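Local structure of Cd1 (Flavonifractor plautii, 7D39) at residues A[41-46]-A[71-76]; A[175-180]-A[184-189]; A[229-234]-A[240-245]; A[258-263]-A[268-273]. The protein binds FMN and, as an ene-reductase of the NADPH-dependent FMN reductase family, probably reduces flavones and flavonols, opening their catabolism in gut bacteria. All coordinates share one frame; numbering follows the deposited sequence.

Contact 1: residues A[41-46]-A[71-76]; sequences LHIEHC and DWLLDK
Trp-72 meets Leu-41 through one corner of its indole: CZ3 lies 3.6 Å from Leu-41 CD1 and 3.9 Å from Leu-41 CD2, which places both methyls at the same ring carbon. The tryptophan CG stands anti to the backbone N (chi1 179°), and this directs the ring from the helix toward the loop. Next along the helix, Leu-73 spreads its two methyls over two partners. Its CD1 is 4.1 Å from Leu-41 CD2, while its CD2 is 3.9 Å from Ile-43 CD1, the leucine crossing both side chains at about a right angle. The fold is flavodoxin-like: the loop 41-46 follows edge strand 32-37 of the parallel sheet, and helix 70-79 leads into strand 82-88. Ile-36 of the edge strand touches Leu-41, Trp-72 and Leu-73, so the apolar cluster continues onto the sheet. An alanine replacing Leu-41 would remove both methyls and is likely to open a gap between Trp-72 CZ3 and Leu-73 CD1. One helical turn after Trp-72, Lys-76 lays its CG over the centre of the indole, 3.9 Å above the plane, and carries its NZ on to a salt bridge with Glu-34.

Contact 2: residues A[175-180]-A[184-189]; sequences PWALSI and DERVAR
Arg-186 reaches Pro-175 by bending twice: after CG leaves anti to the carbonyl carbon, chi2 of -131° and chi3 of -91° fold the chain so that its guanidinium comes end-on to the proline carbonyl. The contact closes the connection from edge strand 167-174 of the flavodoxin-like sheet to helix 184-202, whose first turns carry the arginine; a type I beta turn from Ala-177 to Ile-180 reverses the chain between them. Pro-175 O accepts from two donors at once, NH1 and NH2 of Arg-186, each 2.9 Å away. The oxygen lies close to the guanidinium plane, which suits a two-donor grip on one atom, but both N-H directions are bent, 145° for NH2. Glu-183, just before the helical segment, forms a salt bridge to NH2, which probably helps fix the rotation of the group. Ile-180 covers one guanidinium face, with CD1 3.9 Å above the plane and displaced toward the rim. A leucine in place of Arg-186 would probably leave Pro-175 O without either of these donors and Glu-183 without its charge mate. The side chain of Pro-175 is about 6 Å from the bound FMN, so this loop runs close to the flavin site. Nearer the helix, Ile-180 CD1 packs 3.8 Å from Arg-186 CB, and Val-187 CG2 sits 3.4 Å from Ile-180 O.

Contact 3: residues A[229-234]-A[240-245]; sequences GKAICC and GEIHNE
Ala-231 and Gly-240 form the single bridge of this surface contact, an antiparallel hydrogen-bonded pair between the two middle strands, a beta hairpin, of the small four-stranded antiparallel sheet in the C-terminal part. The pairing is reciprocal: Ala-231 N donates to Gly-240 O at 3.0 Å, and Gly-240 N donates to Ala-231 O at 2.9 Å. The first bond is nearly straight at its hydrogen (172°), yet its donor stands 48° out of the plane of the Gly-240 carbonyl, away from the lone-pair positions; the return bond is only slightly tilted from the carbonyl plane of Ala-231. That asymmetry is consistent with the course of the chains. The axes of strands 230-233 and 240-245 approach to 4.8 Å, but their directions differ by 96°, far from the antiparallel ideal, so the second strand swings away beyond the pair. It turns instead to strand 248-252, with backbone bonds from Glu-241 to Thr-252 and from His-243 to Ser-250. Cys-233 is modelled bonded to Cys-219, but Cys-219 is likewise joined to Cys-216 and Cys-236, so a simple disulfide is doubtful; the pairs Cys-216/Cys-219 and Cys-233/Cys-236 are consistent with a zinc-ribbon-like site, though no metal is modelled. Leu-226 packs on Ala-231, and Phe-224 and Phe-251 on Ile-242. Within the hairpin, the apolar touch is Ala-231 CB against Ile-242 CG1, 3.6 Å apart.

Contact 4: residues A[258-263]-A[268-273]; sequences LEHAHD and KFIHGN
Ile-270 and Lys-268, the two helix residues with the most surface buried here, engage the loop 258-263 at separate points. Ile-270 points its CD1 over one face of the His-260 imidazole, a CH-pi contact 4.2 Å from the ring centroid and 25° off the ring normal. The methyl is displaced toward the rim, where ND1 is 3.8 Å away, and it also touches the backbone, 3.6 Å from Glu-259 O. At its other nitrogen, NE2, the ring is hydrogen-bonded to Glu-256, which probably helps to set the imidazole's rotation. Lys-268 works by polarity instead. Its chain is extended until a bend at chi4 (-52°) brings NZ to the carbonyl of His-262, with NZ 3.1 Å from O and the C=O pointing almost straight at it, at 169°. The same buried ammonium also donates to Leu-162 O, so it ties two backbone oxygens together. His-262 adds a weak, long bond from its ND1 to His-260 O, 3.5 Å. The loop lies against the first turns of helix 265-285; His-262 and Asp-263 touch Leu-162 on helix 153-162, and the backbone of His-262 is hydrogen-bonded to Cys-236, in the connection between strands 230-233 and 239-245.

In the fold
Contacts 1 and 2 are partly buried and belong to the flavodoxin-like part, beside its two outermost strands, 32-37 and 167-174; contacts 3 and 4 are surface contacts in the C-terminal part. No two share a helix or strand as segments. The closest two, contacts 3 and 4, have nearest atoms about 6 Å apart, and strand 248-252 follows the first and precedes the second along the chain. Contact 1 is wholly apolar between side chains, contact 2 relies on an arginine at a carbonyl, contact 3 on paired backbone amides, and contact 4 on a lysine and a CH-pi touch. Contact 2 lies near the FMN, about 6 Å from it at the Pro-175 side chain.

Contact 1: residues A[41-46]-A[71-76]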
loop_
_atom_site.group_PDB
_atom_site.type_symbol
_atom_site.label_atom_id
_atom_site.label_comp_id
_atom_site.label_asym_id
_atom_site.label_seq_id
_atom_site.Cartn_x
_atom_site.Cartn_y
_atom_site.Cartn_z
ATOM N N LEU A 41 0.858 19.031 4.123
ATOM C CA LEU A 41 -0.260 18.749 3.233
ATOM C C LEU A 41 -1.545 18.636 4.042
ATOM O O LEU A 41 -1.526 18.249 5.215
ATOM C CB LEU A 41 -0.027 17.453 2.446
ATOM C CG LEU A 41 0.601 17.435 1.048
ATOM C CD1 LEU A 41 1.669 18.470 0.867
ATOM C CD2 LEU A 41 1.166 16.035 0.744
ATOM N N HIS A 42 -2.655 19.004 3.418
ATOM C CA HIS A 42 -3.969 18.810 4.014
ATOM C C HIS A 42 -4.638 17.675 3.259
ATOM O O HIS A 42 -4.925 17.796 2.061
ATOM C CB HIS A 42 -4.821 20.075 3.972
ATOM C CG HIS A 42 -6.221 19.847 4.445
ATOM N ND1 HIS A 42 -7.319 20.006 3.627
ATOM C CD2 HIS A 42 -6.699 19.424 5.639
ATOM C CE1 HIS A 42 -8.415 19.714 4.306
ATOM N NE2 HIS A 42 -8.065 19.350 5.527
ATOM N N ILE A 43 -4.879 16.573 3.957
ATOM C CA ILE A 43 -5.476 15.389 3.365
ATOM C C ILE A 43 -6.614 14.937 4.271
ATOM O O ILE A 43 -6.389 14.627 5.446
ATOM C CB ILE A 43 -4.434 14.273 3.166
ATOM C CG1 ILE A 43 -3.373 14.744 2.180
ATOM C CG2 ILE A 43 -5.072 13.024 2.630
ATOM C CD1 ILE A 43 -2.193 13.861 2.125
ATOM N N GLU A 44 -7.829 14.917 3.727
ATOM C CA GLU A 44 -9.021 14.506 4.461
ATOM C C GLU A 44 -9.186 12.994 4.427
ATOM O O GLU A 44 -8.724 12.321 3.498
ATOM C CB GLU A 44 -10.276 15.143 3.858
ATOM C CG GLU A 44 -10.326 16.652 3.924
ATOM C CD GLU A 44 -10.886 17.148 5.230
ATOM O OE1 GLU A 44 -10.157 17.836 5.975
ATOM O OE2 GLU A 44 -12.059 16.838 5.520
ATOM N N HIS A 45 -9.880 12.468 5.438
ATOM C CA HIS A 45 -10.182 11.042 5.485
ATOM C C HIS A 45 -11.096 10.640 4.331
ATOM O O HIS A 45 -11.933 11.416 3.866
ATOM C CB HIS A 45 -10.872 10.673 6.809
ATOM C CG HIS A 45 -10.007 10.834 8.021
ATOM N ND1 HIS A 45 -9.226 9.819 8.518
ATOM C CD2 HIS A 45 -9.809 11.893 8.840
ATOM C CE1 HIS A 45 -8.571 10.246 9.583
ATOM N NE2 HIS A 45 -8.909 11.500 9.801
ATOM N N CYS A 46 -10.956 9.398 3.890
ATOM C CA CYS A 46 -11.875 8.839 2.903
ATOM C C CYS A 46 -13.274 8.733 3.509
ATOM O O CYS A 46 -13.454 8.156 4.589
ATOM C CB CYS A 46 -11.371 7.471 2.436
ATOM S SG CYS A 46 -12.490 6.509 1.359
ATOM N N ASP A 71 -4.887 14.943 -4.517
ATOM C CA ASP A 71 -4.668 14.926 -5.959
ATOM C C ASP A 71 -3.281 15.449 -6.302
ATOM O O ASP A 71 -2.583 14.870 -7.138
ATOM C CB ASP A 71 -5.748 15.740 -6.681
ATOM C CG ASP A 71 -7.082 15.010 -6.747
ATOM O OD1 ASP A 71 -7.099 13.773 -6.592
ATOM O OD2 ASP A 71 -8.114 15.671 -6.964
ATOM N N TRP A 72 -2.862 16.541 -5.662
ATOM C CA TRP A 72 -1.496 17.022 -5.845
ATOM C C TRP A 72 -0.483 15.940 -5.487
ATOM O O TRP A 72 0.424 15.634 -6.270
ATOM C CB TRP A 72 -1.280 18.276 -5.005
ATOM C CG TRP A 72 0.098 18.855 -5.095
ATOM C CD1 TRP A 72 0.551 19.783 -6.000
ATOM C CD2 TRP A 72 1.206 18.557 -4.239
ATOM N NE1 TRP A 72 1.873 20.069 -5.759
ATOM C CE2 TRP A 72 2.301 19.338 -4.683
ATOM C CE3 TRP A 72 1.382 17.711 -3.143
ATOM C CZ2 TRP A 72 3.549 19.290 -4.071
ATOM C CZ3 TRP A 72 2.637 17.659 -2.537
ATOM C CH2 TRP A 72 3.696 18.453 -2.998
ATOM N N LEU A 73 -0.625 15.344 -4.304
ATOM C CA LEU A 73 0.299 14.283 -3.901
ATOM C C LEU A 73 0.332 13.163 -4.936
ATOM O O LEU A 73 1.404 12.688 -5.328
ATOM C CB LEU A 73 -0.108 13.729 -2.529
ATOM C CG LEU A 73 0.711 12.587 -1.914
ATOM C CD1 LEU A 73 2.170 12.976 -1.794
ATOM C CD2 LEU A 73 0.141 12.165 -0.550
ATOM N N LEU A 74 -0.840 12.736 -5.392
ATOM C CA LEU A 74 -0.910 11.648 -6.353
ATOM C C LEU A 74 -0.196 12.003 -7.652
ATOM O O LEU A 74 0.551 11.182 -8.199
ATOM C CB LEU A 74 -2.378 11.291 -6.609
ATOM C CG LEU A 74 -2.569 9.893 -7.158
ATOM C CD1 LEU A 74 -1.883 8.953 -6.210
ATOM C CD2 LEU A 74 -4.045 9.561 -7.280
ATOM N N ASP A 75 -0.418 13.218 -8.168
ATOM C CA ASP A 75 0.300 13.641 -9.368
ATOM C C ASP A 75 1.803 13.510 -9.170
ATOM O O ASP A 75 2.517 13.064 -10.072
ATOM C CB ASP A 75 -0.044 15.086 -9.750
ATOM C CG ASP A 75 -1.474 15.259 -10.212
ATOM O OD1 ASP A 75 -1.956 14.463 -11.048
ATOM O OD2 ASP A 75 -2.127 16.216 -9.744
ATOM N N LYS A 76 2.302 13.903 -7.997
ATOM C CA LYS A 76 3.741 13.814 -7.755
ATOM C C LYS A 76 4.201 12.367 -7.769
ATOM O O LYS A 76 5.242 12.043 -8.348
ATOM C CB LYS A 76 4.117 14.464 -6.420
ATOM C CG LYS A 76 3.730 15.933 -6.245
ATOM C CD LYS A 76 4.418 16.853 -7.240
ATOM C CE LYS A 76 5.911 16.795 -7.112
ATOM N NZ LYS A 76 6.539 17.914 -7.866
#

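Contact 2: residues A[175-180]-A[184-189]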
loop_
_atom_site.group_PDB
_atom_site.type_symbol
_atom_site.label_atom_id
_atom_site.label_comp_id
_atom_site.label_asym_id
_atom_site.label_seq_id
_atom_site.Cartn_x
_atom_site.Cartn_y
_atom_site.Cartn_z
ATOM N N PRO A 175 12.685 -0.928 14.698
ATOM C CA PRO A 175 12.223 -0.796 16.080
ATOM C C PRO A 175 13.249 -0.068 16.935
ATOM O O PRO A 175 14.409 0.106 16.552
ATOM C CB PRO A 175 12.042 -2.247 16.533
ATOM C CG PRO A 175 13.123 -2.979 15.770
ATOM C CD PRO A 175 13.216 -2.276 14.416
ATOM N N TRP A 176 12.781 0.398 18.097
ATOM C CA TRP A 176 13.619 1.103 19.076
ATOM C C TRP A 176 14.401 2.231 18.421
ATOM O O TRP A 176 15.610 2.373 18.628
ATOM C CB TRP A 176 14.583 0.139 19.783
ATOM C CG TRP A 176 13.897 -1.006 20.454
ATOM C CD1 TRP A 176 13.925 -2.319 20.077
ATOM C CD2 TRP A 176 13.073 -0.943 21.624
ATOM N NE1 TRP A 176 13.158 -3.081 20.936
ATOM C CE2 TRP A 176 12.626 -2.262 21.895
ATOM C CE3 TRP A 176 12.670 0.095 22.472
ATOM C CZ2 TRP A 176 11.801 -2.568 22.971
ATOM C CZ3 TRP A 176 11.839 -0.211 23.540
ATOM C CH2 TRP A 176 11.418 -1.534 23.780
ATOM N N ALA A 177 13.703 3.041 17.621
ATOM C CA ALA A 177 14.358 3.938 16.674
ATOM C C ALA A 177 14.188 5.422 17.010
ATOM O O ALA A 177 14.340 6.267 16.125
ATOM C CB ALA A 177 13.846 3.651 15.262
ATOM N N LEU A 178 13.897 5.762 18.268
ATOM C CA LEU A 178 13.791 7.168 18.636
ATOM C C LEU A 178 15.121 7.881 18.445
ATOM O O LEU A 178 15.151 9.053 18.051
ATOM C CB LEU A 178 13.328 7.322 20.084
ATOM C CG LEU A 178 11.865 7.139 20.471
ATOM C CD1 LEU A 178 11.658 7.675 21.877
ATOM C CD2 LEU A 178 10.952 7.838 19.505
ATOM N N SER A 179 16.233 7.199 18.737
ATOM C CA SER A 179 17.563 7.779 18.582
ATOM C C SER A 179 18.260 7.307 17.312
ATOM O O SER A 179 19.492 7.321 17.246
ATOM C CB SER A 179 18.422 7.471 19.806
ATOM O OG SER A 179 17.980 8.218 20.930
ATOM N N ILE A 180 17.495 6.938 16.277
ATOM C CA ILE A 180 18.093 6.274 15.128
ATOM C C ILE A 180 19.049 7.174 14.366
ATOM O O ILE A 180 19.962 6.670 13.705
ATOM C CB ILE A 180 17.007 5.735 14.180
ATOM C CG1 ILE A 180 17.654 4.922 13.057
ATOM C CG2 ILE A 180 16.176 6.893 13.619
ATOM C CD1 ILE A 180 16.717 3.881 12.393
ATOM N N ASP A 184 24.678 4.805 13.389
ATOM C CA ASP A 184 25.288 4.879 12.061
ATOM C C ASP A 184 24.940 3.684 11.173
ATOM O O ASP A 184 24.723 3.852 9.972
ATOM C CB ASP A 184 26.804 4.996 12.190
ATOM C CG ASP A 184 27.242 6.344 12.735
ATOM O OD1 ASP A 184 26.533 7.359 12.512
ATOM O OD2 ASP A 184 28.310 6.385 13.383
ATOM N N GLU A 185 24.972 2.461 11.713
ATOM C CA GLU A 185 24.681 1.298 10.869
ATOM C C GLU A 185 23.235 1.299 10.387
ATOM O O GLU A 185 22.935 0.777 9.306
ATOM C CB GLU A 185 24.990 -0.004 11.613
ATOM C CG GLU A 185 24.021 -0.366 12.735
ATOM C CD GLU A 185 24.170 0.521 13.985
ATOM O OE1 GLU A 185 23.538 0.201 15.023
ATOM O OE2 GLU A 185 24.917 1.529 13.931
ATOM N N ARG A 186 22.324 1.866 11.166
ATOM C CA ARG A 186 20.938 1.887 10.726
ATOM C C ARG A 186 20.687 3.009 9.733
ATOM O O ARG A 186 19.846 2.864 8.839
ATOM C CB ARG A 186 20.028 2.005 11.937
ATOM C CG ARG A 186 20.314 0.956 12.963
ATOM C CD ARG A 186 19.025 0.302 13.367
ATOM N NE ARG A 186 18.470 1.016 14.494
ATOM C CZ ARG A 186 17.278 0.790 15.012
ATOM N NH1 ARG A 186 16.471 -0.135 14.497
ATOM N NH2 ARG A 186 16.897 1.511 16.054
ATOM N N VAL A 187 21.412 4.118 9.862
ATOM C CA VAL A 187 21.334 5.172 8.857
ATOM C C VAL A 187 21.921 4.675 7.544
ATOM O O VAL A 187 21.382 4.939 6.465
ATOM C CB VAL A 187 22.048 6.440 9.368
ATOM C CG1 VAL A 187 22.087 7.524 8.293
ATOM C CG2 VAL A 187 21.361 6.962 10.608
ATOM N N ALA A 188 23.024 3.921 7.622
ATOM C CA ALA A 188 23.608 3.313 6.438
ATOM C C ALA A 188 22.614 2.392 5.751
ATOM O O ALA A 188 22.641 2.260 4.522
ATOM C CB ALA A 188 24.895 2.558 6.812
ATOM N N ARG A 189 21.693 1.797 6.511
ATOM C CA ARG A 189 20.679 0.940 5.897
ATOM C C ARG A 189 19.660 1.757 5.108
ATOM O O ARG A 189 19.228 1.340 4.027
ATOM C CB ARG A 189 19.990 0.094 6.968
ATOM C CG ARG A 189 18.875 -0.787 6.441
ATOM C CD ARG A 189 19.406 -2.009 5.676
ATOM N NE ARG A 189 18.303 -2.856 5.235
ATOM C CZ ARG A 189 18.145 -3.312 3.996
ATOM N NH1 ARG A 189 19.041 -3.035 3.057
ATOM N NH2 ARG A 189 17.088 -4.058 3.702
#

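Contact 3: residues A[229-234]-A[240-245]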
loop_
_atom_site.group_PDB
_atom_site.type_symbol
_atom_site.label_atom_id
_atom_site.label_comp_id
_atom_site.label_asym_id
_atom_site.label_seq_id
_atom_site.Cartn_x
_atom_site.Cartn_y
_atom_site.Cartn_z
ATOM N N GLY A 229 -8.543 -25.050 9.382
ATOM C CA GLY A 229 -8.416 -25.482 8.029
ATOM C C GLY A 229 -8.122 -24.425 7.025
ATOM O O GLY A 229 -8.183 -24.690 5.854
ATOM N N LYS A 230 -7.800 -23.221 7.473
ATOM C CA LYS A 230 -7.525 -22.136 6.556
ATOM C C LYS A 230 -6.628 -21.040 7.130
ATOM O O LYS A 230 -7.002 -20.313 8.005
ATOM C CB LYS A 230 -8.831 -21.546 6.067
ATOM C CG LYS A 230 -8.700 -20.834 4.762
ATOM C CD LYS A 230 -9.859 -19.912 4.568
ATOM C CE LYS A 230 -11.137 -20.697 4.445
ATOM N NZ LYS A 230 -11.901 -20.172 3.306
ATOM N N ALA A 231 -5.446 -20.931 6.592
ATOM C CA ALA A 231 -4.596 -19.828 6.905
ATOM C C ALA A 231 -4.606 -18.845 5.749
ATOM O O ALA A 231 -4.341 -19.191 4.633
ATOM C CB ALA A 231 -3.211 -20.317 7.221
ATOM N N ILE A 232 -4.948 -17.613 6.043
ATOM C CA ILE A 232 -4.982 -16.576 5.048
ATOM C C ILE A 232 -3.863 -15.572 5.226
ATOM O O ILE A 232 -3.674 -15.031 6.270
ATOM C CB ILE A 232 -6.321 -15.851 5.035
ATOM C CG1 ILE A 232 -7.450 -16.863 5.087
ATOM C CG2 ILE A 232 -6.407 -14.949 3.817
ATOM C CD1 ILE A 232 -8.819 -16.281 4.884
ATOM N N CYS A 233 -3.133 -15.357 4.170
ATOM C CA CYS A 233 -2.172 -14.320 4.150
ATOM C C CYS A 233 -2.828 -12.955 4.242
ATOM O O CYS A 233 -3.741 -12.678 3.541
ATOM C CB CYS A 233 -1.369 -14.379 2.912
ATOM S SG CYS A 233 -0.153 -13.123 3.097
ATOM N N CYS A 234 -2.347 -12.118 5.131
ATOM C CA CYS A 234 -3.022 -10.843 5.369
ATOM C C CYS A 234 -2.721 -9.793 4.302
ATOM O O CYS A 234 -3.468 -8.820 4.184
ATOM C CB CYS A 234 -2.649 -10.302 6.741
ATOM S SG CYS A 234 -3.493 -11.141 8.060
ATOM N N GLY A 240 -4.384 -20.960 2.391
ATOM C CA GLY A 240 -3.612 -22.183 2.395
ATOM C C GLY A 240 -3.385 -22.741 3.777
ATOM O O GLY A 240 -4.318 -22.845 4.571
ATOM N N GLU A 241 -2.143 -23.086 4.088
ATOM C CA GLU A 241 -1.852 -23.801 5.317
ATOM C C GLU A 241 -0.517 -23.342 5.882
ATOM O O GLU A 241 0.464 -23.202 5.147
ATOM C CB GLU A 241 -1.831 -25.308 5.063
ATOM C CG GLU A 241 -1.445 -26.141 6.258
ATOM C CD GLU A 241 -1.917 -27.586 6.123
ATOM O OE1 GLU A 241 -1.896 -28.129 4.993
ATOM O OE2 GLU A 241 -2.326 -28.167 7.148
ATOM N N ILE A 242 -0.492 -23.133 7.193
ATOM C CA ILE A 242 0.710 -22.757 7.935
ATOM C C ILE A 242 1.274 -24.006 8.600
ATOM O O ILE A 242 0.542 -24.737 9.273
ATOM C CB ILE A 242 0.382 -21.675 8.983
ATOM C CG1 ILE A 242 0.238 -20.297 8.322
ATOM C CG2 ILE A 242 1.394 -21.667 10.112
ATOM C CD1 ILE A 242 1.526 -19.765 7.720
ATOM N N HIS A 243 2.569 -24.254 8.427
ATOM C CA HIS A 243 3.234 -25.382 9.073
ATOM C C HIS A 243 4.288 -24.889 10.051
ATOM O O HIS A 243 5.039 -23.956 9.752
ATOM C CB HIS A 243 3.907 -26.308 8.057
ATOM C CG HIS A 243 3.073 -26.589 6.848
ATOM N ND1 HIS A 243 1.986 -27.432 6.873
ATOM C CD2 HIS A 243 3.169 -26.133 5.576
ATOM C CE1 HIS A 243 1.445 -27.482 5.668
ATOM N NE2 HIS A 243 2.148 -26.707 4.862
ATOM N N ASN A 244 4.353 -25.538 11.210
ATOM C CA ASN A 244 5.425 -25.332 12.183
ATOM C C ASN A 244 6.353 -26.543 12.123
ATOM O O ASN A 244 6.064 -27.599 12.695
ATOM C CB ASN A 244 4.862 -25.136 13.585
ATOM C CG ASN A 244 5.945 -24.911 14.613
ATOM O OD1 ASN A 244 7.117 -25.177 14.363
ATOM N ND2 ASN A 244 5.558 -24.423 15.780
ATOM N N GLU A 245 7.476 -26.385 11.431
ATOM C CA GLU A 245 8.470 -27.445 11.302
ATOM C C GLU A 245 9.588 -27.144 12.297
ATOM O O GLU A 245 10.651 -26.625 11.951
ATOM C CB GLU A 245 8.969 -27.529 9.864
ATOM C CG GLU A 245 9.352 -28.924 9.406
ATOM C CD GLU A 245 10.857 -29.117 9.331
ATOM O OE1 GLU A 245 11.578 -28.104 9.182
ATOM O OE2 GLU A 245 11.321 -30.277 9.426
#

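Contact 4: residues A[258-263]-A[268-273]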
loop_
_atom_site.group_PDB
_atom_site.type_symbol
_atom_site.label_atom_id
_atom_site.label_comp_id
_atom_site.label_asym_id
_atom_site.label_seq_id
_atom_site.Cartn_x
_atom_site.Cartn_y
_atom_site.Cartn_z
ATOM N N LEU A 258 -3.352 -18.921 -6.887
ATOM C CA LEU A 258 -2.636 -17.805 -7.497
ATOM C C LEU A 258 -3.545 -16.963 -8.377
ATOM O O LEU A 258 -3.354 -15.752 -8.493
ATOM C CB LEU A 258 -1.462 -18.325 -8.317
ATOM C CG LEU A 258 -0.139 -18.314 -7.565
ATOM C CD1 LEU A 258 0.951 -18.984 -8.389
ATOM C CD2 LEU A 258 0.232 -16.890 -7.224
ATOM N N GLU A 259 -4.522 -17.591 -9.022
ATOM C CA GLU A 259 -5.489 -16.863 -9.827
ATOM C C GLU A 259 -6.308 -15.876 -9.014
ATOM O O GLU A 259 -6.885 -14.949 -9.590
ATOM C CB GLU A 259 -6.440 -17.849 -10.506
ATOM C CG GLU A 259 -5.846 -18.573 -11.682
ATOM C CD GLU A 259 -6.791 -18.549 -12.853
ATOM O OE1 GLU A 259 -6.377 -18.092 -13.943
ATOM O OE2 GLU A 259 -7.961 -18.953 -12.670
ATOM N N HIS A 260 -6.421 -16.080 -7.705
ATOM C CA HIS A 260 -7.256 -15.241 -6.858
ATOM C C HIS A 260 -6.457 -14.232 -6.051
ATOM O O HIS A 260 -7.054 -13.339 -5.437
ATOM C CB HIS A 260 -8.085 -16.117 -5.914
ATOM C CG HIS A 260 -9.023 -17.034 -6.630
ATOM N ND1 HIS A 260 -10.362 -16.749 -6.795
ATOM C CD2 HIS A 260 -8.808 -18.212 -7.263
ATOM C CE1 HIS A 260 -10.934 -17.720 -7.485
ATOM N NE2 HIS A 260 -10.013 -18.621 -7.780
ATOM N N ALA A 261 -5.130 -14.342 -6.057
ATOM C CA ALA A 261 -4.284 -13.516 -5.202
ATOM C C ALA A 261 -4.545 -12.031 -5.432
ATOM O O ALA A 261 -4.573 -11.567 -6.574
ATOM C CB ALA A 261 -2.813 -13.846 -5.458
ATOM N N HIS A 262 -4.693 -11.278 -4.333
ATOM C CA HIS A 262 -5.166 -9.897 -4.377
ATOM C C HIS A 262 -4.211 -8.950 -5.085
ATOM O O HIS A 262 -4.609 -7.827 -5.410
ATOM C CB HIS A 262 -5.412 -9.368 -2.964
ATOM C CG HIS A 262 -6.448 -10.126 -2.193
ATOM N ND1 HIS A 262 -7.147 -11.196 -2.717
ATOM C CD2 HIS A 262 -6.897 -9.968 -0.928
ATOM C CE1 HIS A 262 -7.993 -11.652 -1.808
ATOM N NE2 HIS A 262 -7.856 -10.925 -0.712
ATOM N N ASP A 263 -2.963 -9.344 -5.304
ATOM C CA ASP A 263 -1.986 -8.467 -5.937
ATOM C C ASP A 263 -1.626 -8.931 -7.346
ATOM O O ASP A 263 -0.556 -8.589 -7.851
ATOM C CB ASP A 263 -0.728 -8.361 -5.072
ATOM C CG ASP A 263 -0.028 -9.689 -4.912
ATOM O OD1 ASP A 263 -0.667 -10.716 -5.212
ATOM O OD2 ASP A 263 1.152 -9.710 -4.500
ATOM N N LYS A 268 -7.595 -9.356 -9.156
ATOM C CA LYS A 268 -8.286 -8.073 -9.139
ATOM C C LYS A 268 -9.500 -8.086 -10.063
ATOM O O LYS A 268 -10.537 -7.504 -9.735
ATOM C CB LYS A 268 -7.322 -6.954 -9.528
ATOM C CG LYS A 268 -6.336 -6.550 -8.430
ATOM C CD LYS A 268 -5.506 -5.325 -8.834
ATOM C CE LYS A 268 -4.433 -5.019 -7.774
ATOM N NZ LYS A 268 -5.043 -4.924 -6.420
ATOM N N PHE A 269 -9.384 -8.725 -11.227
ATOM C CA PHE A 269 -10.517 -8.831 -12.138
ATOM C C PHE A 269 -11.666 -9.582 -11.482
ATOM O O PHE A 269 -12.822 -9.144 -11.537
ATOM C CB PHE A 269 -10.079 -9.522 -13.431
ATOM C CG PHE A 269 -9.170 -8.681 -14.285
ATOM C CD1 PHE A 269 -9.244 -7.293 -14.232
ATOM C CD2 PHE A 269 -8.241 -9.263 -15.137
ATOM C CE1 PHE A 269 -8.411 -6.508 -15.008
ATOM C CE2 PHE A 269 -7.404 -8.475 -15.915
ATOM C CZ PHE A 269 -7.481 -7.099 -15.847
ATOM N N ILE A 270 -11.362 -10.697 -10.821
ATOM C CA ILE A 270 -12.395 -11.438 -10.103
ATOM C C ILE A 270 -13.012 -10.566 -9.023
ATOM O O ILE A 270 -14.238 -10.467 -8.895
ATOM C CB ILE A 270 -11.810 -12.725 -9.498
ATOM C CG1 ILE A 270 -11.335 -13.668 -10.602
ATOM C CG2 ILE A 270 -12.854 -13.394 -8.617
ATOM C CD1 ILE A 270 -10.465 -14.778 -10.095
ATOM N N HIS A 271 -12.165 -9.952 -8.206
ATOM C CA HIS A 271 -12.657 -9.136 -7.107
ATOM C C HIS A 271 -13.560 -8.033 -7.631
ATOM O O HIS A 271 -14.652 -7.802 -7.107
ATOM C CB HIS A 271 -11.471 -8.559 -6.338
ATOM C CG HIS A 271 -11.855 -7.761 -5.136
ATOM N ND1 HIS A 271 -11.410 -6.473 -4.933
ATOM C CD2 HIS A 271 -12.613 -8.074 -4.059
ATOM C CE1 HIS A 271 -11.888 -6.023 -3.788
ATOM N NE2 HIS A 271 -12.621 -6.974 -3.240
ATOM N N GLY A 272 -13.119 -7.356 -8.689
ATOM C CA GLY A 272 -13.905 -6.271 -9.236
ATOM C C GLY A 272 -15.217 -6.740 -9.847
ATOM O O GLY A 272 -16.225 -6.032 -9.790
ATOM N N ASN A 273 -15.232 -7.927 -10.446
ATOM C CA ASN A 273 -16.515 -8.382 -10.972
ATOM C C ASN A 273 -17.479 -8.723 -9.837
ATOM O O ASN A 273 -18.686 -8.465 -9.944
ATOM C CB ASN A 273 -16.361 -9.568 -11.912
ATOM C CG ASN A 273 -17.694 -9.958 -12.551
ATOM O OD1 ASN A 273 -18.219 -9.239 -13.413
ATOM N ND2 ASN A 273 -18.261 -11.078 -12.109
#